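Local coordinates for gamma-glutamyl-gamma-aminobutyraldehyde dehydrogenase (Burkholderia cenocepacia, PDB 4LIH), which probably oxidises aldehydes, among them gamma-glutamyl-gamma-aminobutyraldehyde, to the corresponding acids with NAD(P)+ as a member of the aldehyde dehydrogenase family, at residues Ala132-Glu137 with Gly466-Phe471; Leu96-Leu101 with Gln213-Ala218; Thr162-Gly167 with Glu495-Leu500. All blocks are in the same frame, centred on the assembly; numbering follows the deposited sequence. Where two conformers were deposited one is given.

Contact 1 (Ala132-Glu137 with Gly466-Phe471)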
ATOM      1  N   ALA A 132     -16.188 -15.738 -14.919  1.00  8.10           N
ATOM      2  CA  ALA A 132     -15.727 -14.801 -15.931  1.00  8.09           C
ATOM      3  C   ALA A 132     -16.253 -13.398 -15.676  1.00  8.07           C
ATOM      4  O   ALA A 132     -15.501 -12.395 -15.837  1.00  8.13           O
ATOM      5  CB  ALA A 132     -16.135 -15.264 -17.348  1.00  8.12           C
ATOM      6  N   ALA A 133     -17.552 -13.326 -15.369  1.00  8.11           N
ATOM      7  CA  ALA A 133     -18.254 -12.072 -15.192  1.00  8.11           C
ATOM      8  C   ALA A 133     -17.687 -11.398 -13.927  1.00  8.02           C
ATOM      9  O   ALA A 133     -17.356 -10.242 -13.992  1.00  7.84           O
ATOM     10  CB  ALA A 133     -19.733 -12.284 -15.066  1.00  8.23           C
ATOM     11  N   TYR A 134     -17.446 -12.202 -12.863  1.00  7.94           N
ATOM     12  CA  TYR A 134     -16.870 -11.690 -11.584  1.00  7.90           C
ATOM     13  C   TYR A 134     -15.491 -11.152 -11.815  1.00  7.88           C
ATOM     14  O   TYR A 134     -15.148 -10.070 -11.348  1.00  7.88           O
ATOM     15  CB  TYR A 134     -16.904 -12.742 -10.503  1.00  7.85           C
ATOM     16  CG  TYR A 134     -16.007 -12.537  -9.248  1.00  7.70           C
ATOM     17  CD1 TYR A 134     -16.164 -11.448  -8.396  1.00  7.69           C
ATOM     18  CD2 TYR A 134     -15.095 -13.509  -8.878  1.00  7.60           C
ATOM     19  CE1 TYR A 134     -15.393 -11.271  -7.260  1.00  7.60           C
ATOM     20  CE2 TYR A 134     -14.326 -13.372  -7.728  1.00  7.52           C
ATOM     21  CZ  TYR A 134     -14.468 -12.276  -6.915  1.00  7.57           C
ATOM     22  OH  TYR A 134     -13.671 -12.176  -5.783  1.00  7.58           O
ATOM     23  N   CYS A 135     -14.714 -11.851 -12.647  1.00  7.80           N
ATOM     24  CA  CYS A 135     -13.375 -11.366 -12.927  1.00  7.72           C
ATOM     25  C   CYS A 135     -13.393  -9.999 -13.632  1.00  7.71           C
ATOM     26  O   CYS A 135     -12.699  -9.058 -13.218  1.00  7.57           O
ATOM     27  CB  CYS A 135     -12.576 -12.403 -13.694  1.00  7.68           C
ATOM     28  SG  CYS A 135     -10.904 -11.886 -14.110  1.00  7.67           S
ATOM     29  N   VAL A 136     -14.222  -9.859 -14.650  1.00  7.77           N
ATOM     30  CA  VAL A 136     -14.351  -8.599 -15.343  1.00  7.86           C
ATOM     31  C   VAL A 136     -14.852  -7.491 -14.376  1.00  7.86           C
ATOM     32  O   VAL A 136     -14.328  -6.376 -14.354  1.00  7.84           O
ATOM     33  CB  VAL A 136     -15.278  -8.743 -16.541  1.00  7.98           C
ATOM     34  CG1 VAL A 136     -15.584  -7.366 -17.138  1.00  8.12           C
ATOM     35  CG2 VAL A 136     -14.621  -9.658 -17.576  1.00  7.95           C
ATOM     36  N   GLU A 137     -15.867  -7.794 -13.591  1.00  7.97           N
ATOM     37  CA  GLU A 137     -16.412  -6.822 -12.668  1.00  8.13           C
ATOM     38  C   GLU A 137     -15.419  -6.333 -11.635  1.00  8.04           C
ATOM     39  O   GLU A 137     -15.398  -5.127 -11.265  1.00  8.05           O
ATOM     40  CB  GLU A 137     -17.643  -7.404 -11.928  1.00  8.37           C
ATOM     41  CG  GLU A 137     -18.878  -7.632 -12.809  1.00  8.64           C
ATOM     42  CD  GLU A 137     -19.855  -8.672 -12.272  1.00  8.88           C
ATOM     43  OE1 GLU A 137     -19.615  -9.411 -11.292  1.00  9.04           O
ATOM     44  OE2 GLU A 137     -20.914  -8.788 -12.876  1.00  9.21           O
ATOM     45  N   GLY A 466     -13.211 -21.885  -3.255  1.00  9.99           N
ATOM     46  CA  GLY A 466     -13.797 -20.678  -3.803  1.00 10.24           C
ATOM     47  C   GLY A 466     -13.171 -20.180  -5.083  1.00 10.29           C
ATOM     48  O   GLY A 466     -12.639 -20.972  -5.910  1.00 10.33           O
ATOM     49  N   GLY A 467     -13.250 -18.869  -5.264  1.00 10.29           N
ATOM     50  CA  GLY A 467     -12.779 -18.247  -6.502  1.00 10.21           C
ATOM     51  C   GLY A 467     -12.363 -16.806  -6.332  1.00  9.97           C
ATOM     52  O   GLY A 467     -12.396 -16.043  -7.308  1.00 10.19           O
ATOM     53  N   ASP A 468     -11.917 -16.443  -5.125  1.00  9.69           N
ATOM     54  CA  ASP A 468     -11.790 -15.063  -4.773  1.00  9.43           C
ATOM     55  C   ASP A 468     -10.704 -14.400  -5.619  1.00  9.02           C
ATOM     56  O   ASP A 468      -9.587 -14.923  -5.776  1.00  8.73           O
ATOM     57  CB  ASP A 468     -11.494 -14.940  -3.288  1.00  9.57           C
ATOM     58  CG  ASP A 468     -11.826 -13.579  -2.746  1.00  9.75           C
ATOM     59  OD1 ASP A 468     -11.093 -12.608  -3.013  1.00  9.61           O
ATOM     60  OD2 ASP A 468     -12.847 -13.481  -2.066  1.00 10.01           O
ATOM     61  N   MET A 469     -11.043 -13.247  -6.168  1.00  8.71           N
ATOM     62  CA  MET A 469     -10.125 -12.465  -7.000  1.00  8.58           C
ATOM     63  C   MET A 469      -9.003 -11.821  -6.219  1.00  8.34           C
ATOM     64  O   MET A 469      -8.029 -11.330  -6.817  1.00  8.30           O
ATOM     65  CB  MET A 469     -10.996 -11.391  -7.786  1.00  8.78           C
ATOM     66  CG  MET A 469     -10.496 -10.951  -9.166  1.00  8.97           C
ATOM     67  SD  MET A 469     -10.025 -12.307 -10.256  1.00  9.19           S
ATOM     68  CE  MET A 469     -11.338 -13.455 -10.171  1.00  9.17           C
ATOM     69  N   ASN A 470      -9.066 -11.790  -4.897  1.00  8.18           N
ATOM     70  CA  ASN A 470      -7.936 -11.245  -4.110  1.00  8.06           C
ATOM     71  C   ASN A 470      -6.662 -12.099  -4.040  1.00  8.05           C
ATOM     72  O   ASN A 470      -5.606 -11.636  -3.549  1.00  8.22           O
ATOM     73  CB  ASN A 470      -8.391 -10.889  -2.702  1.00  8.10           C
ATOM     74  CG  ASN A 470      -9.230  -9.613  -2.674  1.00  8.05           C
ATOM     75  OD1 ASN A 470      -8.689  -8.512  -2.625  1.00  8.09           O
ATOM     76  ND2 ASN A 470     -10.529  -9.773  -2.570  1.00  8.08           N
ATOM     77  N   PHE A 471      -6.720 -13.343  -4.520  1.00  7.91           N
ATOM     78  CA  PHE A 471      -5.585 -14.240  -4.300  1.00  7.79           C
ATOM     79  C   PHE A 471      -4.824 -14.441  -5.606  1.00  7.68           C
ATOM     80  O   PHE A 471      -5.296 -15.193  -6.442  1.00  7.48           O
ATOM     81  CB  PHE A 471      -6.111 -15.588  -3.772  1.00  7.82           C
ATOM     82  CG  PHE A 471      -6.743 -15.517  -2.414  1.00  7.90           C
ATOM     83  CD1 PHE A 471      -6.038 -15.057  -1.332  1.00  7.89           C
ATOM     84  CD2 PHE A 471      -8.086 -15.890  -2.242  1.00  8.00           C
ATOM     85  CE1 PHE A 471      -6.627 -15.013  -0.081  1.00  8.06           C
ATOM     86  CE2 PHE A 471      -8.667 -15.859  -1.001  1.00  8.14           C
ATOM     87  CZ  PHE A 471      -7.937 -15.441   0.097  1.00  8.13           C
TER

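Contact 2 (Leu96-Leu101 with Gln213-Ala218)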
ATOM      1  N   LEU A  96     -18.327  -3.108 -16.580  1.00 10.45           N
ATOM      2  CA  LEU A  96     -19.521  -3.546 -15.863  1.00 10.81           C
ATOM      3  C   LEU A  96     -20.684  -3.923 -16.801  1.00 11.44           C
ATOM      4  O   LEU A  96     -21.364  -4.949 -16.580  1.00 11.65           O
ATOM      5  CB  LEU A  96     -19.968  -2.498 -14.807  1.00 10.88           C
ATOM      6  CG  LEU A  96     -19.030  -2.330 -13.609  1.00 10.72           C
ATOM      7  CD1 LEU A  96     -19.621  -1.334 -12.572  1.00 10.71           C
ATOM      8  CD2 LEU A  96     -18.839  -3.653 -12.992  1.00 10.63           C
ATOM      9  N   ARG A  97     -20.933  -3.119 -17.836  1.00 12.10           N
ATOM     10  CA  ARG A  97     -21.998  -3.441 -18.756  1.00 12.95           C
ATOM     11  C   ARG A  97     -21.738  -4.764 -19.501  1.00 12.23           C
ATOM     12  O   ARG A  97     -22.645  -5.516 -19.780  1.00 12.04           O
ATOM     13  CB  ARG A  97     -22.210  -2.301 -19.753  1.00 14.43           C
ATOM     14  CG  ARG A  97     -23.255  -2.569 -20.813  1.00 16.45           C
ATOM     15  CD  ARG A  97     -24.614  -2.734 -20.182  1.00 18.27           C
ATOM     16  NE  ARG A  97     -25.656  -3.068 -21.148  1.00 20.69           N
ATOM     17  CZ  ARG A  97     -26.701  -3.836 -20.884  1.00 21.55           C
ATOM     18  NH1 ARG A  97     -26.850  -4.384 -19.697  1.00 22.78           N
ATOM     19  NH2 ARG A  97     -27.583  -4.093 -21.839  1.00 23.70           N
ATOM     20  N   TRP A  98     -20.484  -5.044 -19.817  1.00 11.45           N
ATOM     21  CA  TRP A  98     -20.140  -6.265 -20.551  1.00 11.15           C
ATOM     22  C   TRP A  98     -20.393  -7.482 -19.676  1.00 11.05           C
ATOM     23  O   TRP A  98     -21.039  -8.453 -20.098  1.00 11.08           O
ATOM     24  CB  TRP A  98     -18.682  -6.187 -20.982  1.00 10.92           C
ATOM     25  CG  TRP A  98     -18.162  -7.310 -21.786  1.00 10.85           C
ATOM     26  CD1 TRP A  98     -18.848  -8.150 -22.602  1.00 10.95           C
ATOM     27  CD2 TRP A  98     -16.787  -7.637 -21.923  1.00 10.78           C
ATOM     28  NE1 TRP A  98     -17.967  -9.001 -23.244  1.00 10.98           N
ATOM     29  CE2 TRP A  98     -16.698  -8.732 -22.794  1.00 10.79           C
ATOM     30  CE3 TRP A  98     -15.623  -7.136 -21.339  1.00 10.77           C
ATOM     31  CZ2 TRP A  98     -15.484  -9.294 -23.157  1.00 10.71           C
ATOM     32  CZ3 TRP A  98     -14.417  -7.723 -21.681  1.00 10.59           C
ATOM     33  CH2 TRP A  98     -14.361  -8.770 -22.595  1.00 10.57           C
ATOM     34  N   ALA A  99     -19.953  -7.389 -18.428  1.00 10.80           N
ATOM     35  CA  ALA A  99     -20.193  -8.420 -17.463  1.00 10.72           C
ATOM     36  C   ALA A  99     -21.676  -8.646 -17.219  1.00 10.84           C
ATOM     37  O   ALA A  99     -22.112  -9.803 -17.157  1.00 10.98           O
ATOM     38  CB  ALA A  99     -19.520  -8.078 -16.148  1.00 10.66           C
ATOM     39  N   ALA A 100     -22.428  -7.570 -17.067  1.00 10.83           N
ATOM     40  CA  ALA A 100     -23.914  -7.666 -16.982  1.00 11.13           C
ATOM     41  C   ALA A 100     -24.493  -8.435 -18.173  1.00 11.41           C
ATOM     42  O   ALA A 100     -25.386  -9.279 -18.014  1.00 11.42           O
ATOM     43  CB  ALA A 100     -24.544  -6.294 -16.889  1.00 11.25           C
ATOM     44  N   LEU A 101     -23.998  -8.123 -19.371  1.00 11.52           N
ATOM     45  CA  LEU A 101     -24.411  -8.855 -20.558  1.00 11.87           C
ATOM     46  C   LEU A 101     -24.047 -10.327 -20.471  1.00 11.68           C
ATOM     47  O   LEU A 101     -24.877 -11.194 -20.791  1.00 11.78           O
ATOM     48  CB  LEU A 101     -23.860  -8.236 -21.836  1.00 12.00           C
ATOM     49  CG  LEU A 101     -24.539  -6.932 -22.280  1.00 12.40           C
ATOM     50  CD1 LEU A 101     -23.683  -6.245 -23.316  1.00 12.40           C
ATOM     51  CD2 LEU A 101     -25.923  -7.160 -22.848  1.00 12.69           C
ATOM     52  N   GLN A 213     -18.655 -10.433 -29.287  0.50 11.21           N
ATOM     53  CA  GLN A 213     -19.855  -9.789 -29.780  0.50 11.52           C
ATOM     54  C   GLN A 213     -20.477  -8.943 -28.674  0.50 11.64           C
ATOM     55  O   GLN A 213     -20.800  -7.773 -28.876  0.50 11.54           O
ATOM     56  CB  GLN A 213     -20.851 -10.847 -30.283  0.50 11.70           C
ATOM     57  CG  GLN A 213     -20.355 -11.640 -31.491  0.50 11.75           C
ATOM     58  CD  GLN A 213     -21.384 -12.628 -32.033  0.50 11.87           C
ATOM     59  OE1 GLN A 213     -21.790 -13.564 -31.346  0.50 11.66           O
ATOM     60  NE2 GLN A 213     -21.771 -12.442 -33.296  0.50 12.10           N
ATOM     61  N   LEU A 214     -20.589  -9.540 -27.491  1.00 11.68           N
ATOM     62  CA  LEU A 214     -21.128  -8.853 -26.310  1.00 11.73           C
ATOM     63  C   LEU A 214     -20.250  -7.683 -25.900  1.00 11.79           C
ATOM     64  O   LEU A 214     -20.756  -6.657 -25.518  1.00 11.67           O
ATOM     65  CB  LEU A 214     -21.322  -9.817 -25.154  1.00 11.67           C
ATOM     66  CG  LEU A 214     -22.284 -10.967 -25.426  1.00 11.78           C
ATOM     67  CD1 LEU A 214     -22.245 -11.874 -24.210  1.00 11.73           C
ATOM     68  CD2 LEU A 214     -23.721 -10.517 -25.774  1.00 12.15           C
ATOM     69  N   ALA A 215     -18.942  -7.808 -26.074  1.00 11.90           N
ATOM     70  CA  ALA A 215     -18.015  -6.721 -25.741  1.00 12.14           C
ATOM     71  C   ALA A 215     -18.304  -5.471 -26.568  1.00 12.94           C
ATOM     72  O   ALA A 215     -18.400  -4.363 -26.033  1.00 13.29           O
ATOM     73  CB  ALA A 215     -16.570  -7.168 -25.961  1.00 11.75           C
ATOM     74  N   PHE A 216     -18.424  -5.654 -27.866  1.00 13.60           N
ATOM     75  CA  PHE A 216     -18.761  -4.565 -28.764  1.00 14.82           C
ATOM     76  C   PHE A 216     -20.159  -3.999 -28.451  1.00 14.88           C
ATOM     77  O   PHE A 216     -20.343  -2.790 -28.443  1.00 14.85           O
ATOM     78  CB  PHE A 216     -18.669  -5.018 -30.236  1.00 15.34           C
ATOM     79  CG  PHE A 216     -18.851  -3.888 -31.229  1.00 16.10           C
ATOM     80  CD1 PHE A 216     -17.863  -2.918 -31.391  1.00 16.82           C
ATOM     81  CD2 PHE A 216     -20.006  -3.778 -31.981  1.00 16.83           C
ATOM     82  CE1 PHE A 216     -18.009  -1.869 -32.303  1.00 16.70           C
ATOM     83  CE2 PHE A 216     -20.177  -2.698 -32.872  1.00 17.14           C
ATOM     84  CZ  PHE A 216     -19.172  -1.753 -33.022  1.00 17.27           C
ATOM     85  N   GLU A 217     -21.117  -4.872 -28.165  1.00 15.33           N
ATOM     86  CA  GLU A 217     -22.458  -4.446 -27.756  1.00 15.99           C
ATOM     87  C   GLU A 217     -22.419  -3.543 -26.497  1.00 15.64           C
ATOM     88  O   GLU A 217     -23.204  -2.612 -26.355  1.00 15.20           O
ATOM     89  CB  GLU A 217     -23.316  -5.684 -27.471  1.00 16.60           C
ATOM     90  CG  GLU A 217     -24.780  -5.368 -27.244  1.00 17.83           C
ATOM     91  CD  GLU A 217     -25.603  -6.599 -26.924  1.00 18.10           C
ATOM     92  OE1 GLU A 217     -25.240  -7.678 -27.378  1.00 18.29           O
ATOM     93  OE2 GLU A 217     -26.667  -6.466 -26.287  1.00 19.58           O
ATOM     94  N   ALA A 218     -21.494  -3.834 -25.590  1.00 14.83           N
ATOM     95  CA  ALA A 218     -21.385  -3.095 -24.330  1.00 14.39           C
ATOM     96  C   ALA A 218     -20.677  -1.763 -24.464  1.00 14.16           C
ATOM     97  O   ALA A 218     -20.680  -0.974 -23.501  1.00 14.22           O
ATOM     98  CB  ALA A 218     -20.650  -3.946 -23.303  1.00 14.58           C
TER

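Contact 3 (Thr162-Gly167 with Glu495-Leu500)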
ATOM      1  N   THR A 162       4.083   6.008 -11.561  1.00  8.70           N
ATOM      2  CA  THR A 162       2.755   5.638 -12.107  1.00  8.84           C
ATOM      3  C   THR A 162       2.836   4.343 -12.911  1.00  9.17           C
ATOM      4  O   THR A 162       3.924   3.818 -13.178  1.00  9.11           O
ATOM      5  CB  THR A 162       2.194   6.818 -12.940  1.00  8.85           C
ATOM      6  OG1 THR A 162       3.120   7.192 -13.964  1.00  8.76           O
ATOM      7  CG2 THR A 162       2.070   8.035 -12.040  1.00  8.81           C
ATOM      8  N   ARG A 163       1.674   3.810 -13.246  1.00  9.51           N
ATOM      9  CA  ARG A 163       1.556   2.654 -14.124  1.00  9.80           C
ATOM     10  C   ARG A 163       0.833   3.062 -15.390  1.00  9.77           C
ATOM     11  O   ARG A 163      -0.159   3.770 -15.315  1.00  9.60           O
ATOM     12  CB  ARG A 163       0.822   1.529 -13.399  1.00 10.26           C
ATOM     13  CG  ARG A 163       1.764   0.680 -12.524  1.00 10.76           C
ATOM     14  CD  ARG A 163       1.059  -0.520 -11.887  1.00 11.25           C
ATOM     15  NE  ARG A 163       2.034  -1.264 -11.083  1.00 11.87           N
ATOM     16  CZ  ARG A 163       2.992  -2.053 -11.573  1.00 12.39           C
ATOM     17  NH1 ARG A 163       3.099  -2.304 -12.870  1.00 12.34           N
ATOM     18  NH2 ARG A 163       3.845  -2.622 -10.748  1.00 13.12           N
ATOM     19  N   GLU A 164       1.329   2.606 -16.544  1.00  9.53           N
ATOM     20  CA  GLU A 164       0.639   2.819 -17.810  1.00  9.54           C
ATOM     21  C   GLU A 164       0.405   1.486 -18.536  1.00  9.18           C
ATOM     22  O   GLU A 164       1.222   0.554 -18.459  1.00  9.32           O
ATOM     23  CB  GLU A 164       1.473   3.756 -18.741  1.00  9.86           C
ATOM     24  CG  GLU A 164       1.811   5.096 -18.083  1.00 10.16           C
ATOM     25  CD  GLU A 164       2.697   6.030 -18.913  1.00 10.44           C
ATOM     26  OE1 GLU A 164       3.464   5.604 -19.819  1.00 10.57           O
ATOM     27  OE2 GLU A 164       2.706   7.242 -18.571  1.00 10.90           O
ATOM     28  N   PRO A 165      -0.694   1.385 -19.262  1.00  8.89           N
ATOM     29  CA  PRO A 165      -0.878   0.220 -20.122  1.00  8.69           C
ATOM     30  C   PRO A 165       0.269  -0.024 -21.084  1.00  8.63           C
ATOM     31  O   PRO A 165       0.896   0.934 -21.586  1.00  8.50           O
ATOM     32  CB  PRO A 165      -2.162   0.525 -20.870  1.00  8.81           C
ATOM     33  CG  PRO A 165      -2.298   1.993 -20.809  1.00  8.91           C
ATOM     34  CD  PRO A 165      -1.707   2.426 -19.496  1.00  8.94           C
ATOM     35  N   VAL A 166       0.553  -1.303 -21.328  1.00  8.41           N
ATOM     36  CA  VAL A 166       1.741  -1.697 -22.133  1.00  8.46           C
ATOM     37  C   VAL A 166       1.429  -1.456 -23.646  1.00  8.51           C
ATOM     38  O   VAL A 166       2.315  -1.146 -24.464  1.00  8.79           O
ATOM     39  CB  VAL A 166       2.188  -3.149 -21.728  1.00  8.41           C
ATOM     40  CG1 VAL A 166       1.226  -4.189 -22.221  1.00  8.40           C
ATOM     41  CG2 VAL A 166       3.595  -3.503 -22.171  1.00  8.46           C
ATOM     42  N   GLY A 167       0.164  -1.545 -23.998  1.00  8.33           N
ATOM     43  CA  GLY A 167      -0.287  -1.358 -25.415  1.00  8.42           C
ATOM     44  C   GLY A 167      -1.129  -2.500 -25.955  1.00  8.34           C
ATOM     45  O   GLY A 167      -2.323  -2.607 -25.666  1.00  8.21           O
ATOM     46  N   GLU A 495       3.392  -0.927 -17.460  1.00  8.37           N
ATOM     47  CA  GLU A 495       4.749  -0.549 -17.135  1.00  8.26           C
ATOM     48  C   GLU A 495       4.743   0.500 -16.038  1.00  8.05           C
ATOM     49  O   GLU A 495       3.848   1.346 -15.967  1.00  7.84           O
ATOM     50  CB  GLU A 495       5.459   0.046 -18.333  1.00  8.58           C
ATOM     51  CG  GLU A 495       5.471  -0.856 -19.548  1.00  8.82           C
ATOM     52  CD  GLU A 495       6.543  -1.924 -19.475  1.00  9.09           C
ATOM     53  OE1 GLU A 495       6.581  -2.736 -20.437  1.00  9.45           O
ATOM     54  OE2 GLU A 495       7.371  -1.959 -18.499  1.00  9.12           O
ATOM     55  N   LEU A 496       5.778   0.440 -15.216  1.00  7.84           N
ATOM     56  CA  LEU A 496       6.101   1.508 -14.298  1.00  7.85           C
ATOM     57  C   LEU A 496       6.866   2.608 -14.977  1.00  7.94           C
ATOM     58  O   LEU A 496       7.756   2.385 -15.836  1.00  7.88           O
ATOM     59  CB  LEU A 496       6.957   0.995 -13.107  1.00  7.82           C
ATOM     60  CG  LEU A 496       6.216   0.028 -12.152  1.00  7.77           C
ATOM     61  CD1 LEU A 496       7.174  -0.920 -11.429  1.00  7.81           C
ATOM     62  CD2 LEU A 496       5.465   0.809 -11.109  1.00  7.80           C
ATOM     63  N   LYS A 497       6.546   3.801 -14.524  1.00  8.00           N
ATOM     64  CA  LYS A 497       7.236   5.000 -14.923  1.00  8.08           C
ATOM     65  C   LYS A 497       7.553   5.825 -13.672  1.00  8.07           C
ATOM     66  O   LYS A 497       6.660   6.089 -12.898  1.00  8.06           O
ATOM     67  CB  LYS A 497       6.373   5.821 -15.906  1.00  8.10           C
ATOM     68  CG  LYS A 497       7.028   7.176 -16.273  1.00  8.17           C
ATOM     69  CD  LYS A 497       6.129   7.959 -17.250  1.00  8.23           C
ATOM     70  CE  LYS A 497       6.155   7.428 -18.686  1.00  8.28           C
ATOM     71  NZ  LYS A 497       5.209   8.222 -19.506  1.00  8.36           N
ATOM     72  N   SER A 498       8.816   6.220 -13.527  1.00  8.09           N
ATOM     73  CA  SER A 498       9.262   7.222 -12.587  1.00  8.21           C
ATOM     74  C   SER A 498       9.347   8.577 -13.322  1.00  8.45           C
ATOM     75  O   SER A 498      10.052   8.684 -14.334  1.00  8.52           O
ATOM     76  CB  SER A 498      10.635   6.813 -12.024  1.00  8.17           C
ATOM     77  OG  SER A 498      10.521   5.673 -11.155  1.00  8.04           O
ATOM     78  N   THR A 499       8.598   9.578 -12.848  1.00  8.64           N
ATOM     79  CA  THR A 499       8.698  10.939 -13.337  1.00  8.90           C
ATOM     80  C   THR A 499       9.347  11.827 -12.257  1.00  9.09           C
ATOM     81  O   THR A 499       8.801  11.975 -11.173  1.00  8.99           O
ATOM     82  CB  THR A 499       7.315  11.489 -13.721  1.00  8.94           C
ATOM     83  OG1 THR A 499       6.683  10.612 -14.672  1.00  9.02           O
ATOM     84  CG2 THR A 499       7.473  12.857 -14.365  1.00  9.17           C
ATOM     85  N   LEU A 500      10.556  12.365 -12.531  1.00  9.28           N
ATOM     86  CA  LEU A 500      11.203  13.271 -11.594  1.00  9.38           C
ATOM     87  C   LEU A 500      11.083  14.699 -12.123  1.00  9.83           C
ATOM     88  O   LEU A 500      11.692  15.028 -13.140  1.00  9.93           O
ATOM     89  CB  LEU A 500      12.671  12.886 -11.421  1.00  9.32           C
ATOM     90  CG  LEU A 500      13.069  11.532 -10.765  1.00  9.17           C
ATOM     91  CD1 LEU A 500      12.727  10.363 -11.683  1.00  9.14           C
ATOM     92  CD2 LEU A 500      14.541  11.504 -10.413  1.00  9.13           C
TER
HETATM   93  O   HOH W   1       5.378   8.713 -13.176  1.00 11.68           O

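Contact 1 (Ala132-Glu137 with Gly466-Phe471)
Tyr-134 reaches out from helix 121-142 and meets the loop at Met-469. The backbone N of Met-469 donates to the phenol OH of Tyr-134 at 2.9 Å. The bond is almost straight (177°). CG of Tyr-134 is anti to the backbone N (chi1 163°), which carries the ring away from the helix and puts the hydroxyl at the loop backbone. The ring edge faces Gly-467: its carbonyl O lies in the ring plane, 3.3 Å from Tyr-134 CE2.

The Met-469 side chain runs back past the ring in the opposite direction. Its CB packs on Tyr-134 CZ at 3.7 Å. The chain then bends at chi2 and chi3, so that CE comes close to both the ring and Cys-135. Met-469 CE lies 3.9 Å from Cys-135 CB, and the two sulfurs, Met-469 SD and Cys-135 SG, are 4.0 Å apart.

A second shell fixes the loop. Asp-468 to Phe-471 form a type I turn. Asp-468 OD1 accepts from Asn-470 N, two residues on, at 2.9 Å: an Asx turn. The anti lone pair is used. The same oxygen takes Asn-470 ND2 on its syn side, gripping both backbone and amide.

Met-469 touches Trp-138 and Phe-139, one turn along the helix, and its side chain is about 11 Å from that of Glu-274, the predicted active-site residue; the loop thus lies near the probable active site. Arg-89 of the third subunit makes a cation-pi contact with Tyr-134. Helix 121-142 packs on helices 88-104 (Tyr-134 on Arg-103) and 178-191 (Cys-135 on Trp-184), and the loop joins strand 457-460 to strand 494-502.

Contact 2 (Leu96-Leu101 with Gln213-Ala218)
Trp-98 of helix 88-104 lies against the backbone of helix 206-218 at Ala-215 and makes a CH-pi contact. Ala-215 CA sits over the face of the five-membered ring, 3.6 Å from the centroid and 20° off the normal. Ala-215 CB is over the same ring system, nearer its rim, 3.5 Å from Trp-98 CE2. The edge of the indole meets Leu-214 CB in plane. CG of Trp-98 is anti to the backbone N (chi1 -178°), which swings the ring across to Ala-215.

Apolar contacts fill the rest. Ala-218 CB packs 3.6 Å from Trp-98 CA; the CA atoms of these two residues are 5.1 Å apart. Leu-101 CD1 lies 3.8 Å from Ala-218 CB. Leu-101 CD2 makes a van der Waals contact with Glu-217 OE2 at 3.6 Å. The axes of segments 96-101 and 213-218 approach to 8.5 Å, their directions 133° apart.

Of the polar groups, Arg-97 is salt-bridged to Glu-104 of its own helix, and its NH2 stays 5.1 Å from Glu-217 OE2. Trp-98 NE1 donates to Val-211 O, one turn before Ala-215.

This implies close helix packing, probably allowed by Ala-215 and Ala-218, with the indole N-H satisfied by the helix it covers.

Contact 3 (Thr162-Gly167 with Glu495-Leu500)
Glu-164 CG, anti to its carbonyl carbon (chi1 -56°), and the chi3 bend of Lys-497 (-75°) bring carboxylate and ammonium together. The Glu-164 chain is extended beyond CG. The salt bridge runs from Lys-497 NZ to Glu-164 OE2 at 2.8 Å, on the syn side and 19° out of the carboxylate plane. A weaker bond goes to OE1. Tyr-476 OH of the second subunit is hydrogen-bonded to Glu-164 OE1, and Leu-453 O of that subunit accepts from Lys-497 NZ, so the pair is held across the interface.

Arg-163 and Leu-496 lie on the other face. Leu-496 CD2 sits over the centre of the Arg-163 guanidinium, 3.8 Å from CZ, while Arg-163 NH1 is bonded to Thr-494 OG1.

The backbones pair antiparallel. Thr-162 with Lys-497 and Glu-164 with Glu-495 are hydrogen-bonded pairs, and Arg-163 with Leu-496 is the non-hydrogen-bonded pair between them. The shortest of the four bonds is Glu-495 N to Glu-164 O, 2.8 Å. A water joins Thr-162 OG1, Lys-497 O and Thr-499 OG1. It lies 2.9 Å from Lys-497 O and donates to it.

Val-166 CG2 touches Glu-495 OE1, whose carboxylate is also salt-bridged to Arg-270 and to Arg-483 of the second subunit.

Strand 494-502 stays paired with 157-172 (Thr-499 with Leu-160), while Ser-498 to Leu-500 also pair in parallel with a strand of the second subunit. Strands 148-150, 157-172 and 494-502 form the three-stranded oligomerisation arm of the aldehyde dehydrogenase fold.

Contact 1 is the buried one, while contacts 2 and 3 are partly buried. Contacts 1 and 2 are about 17 Å apart between centres and are joined where helix 88-104 packs on helix 121-142: Ala-99 and Leu-96 of contact 2 pack on Glu-137 of contact 1. Contact 3 stands apart, with its nearest atoms about 15 Å from contact 1 and about 14 Å from contact 2. Their chemistry differs accordingly. Contact 1 joins a helix to a loop with a single hydrogen bond and apolar contacts of Met-469. Contact 2 is helix on helix and apolar. Contact 3 is strand on strand, with backbone bonds and charges. Contacts 1 and 3 both touch the second subunit, where Phe-471 meets Ser-498 of the other chain.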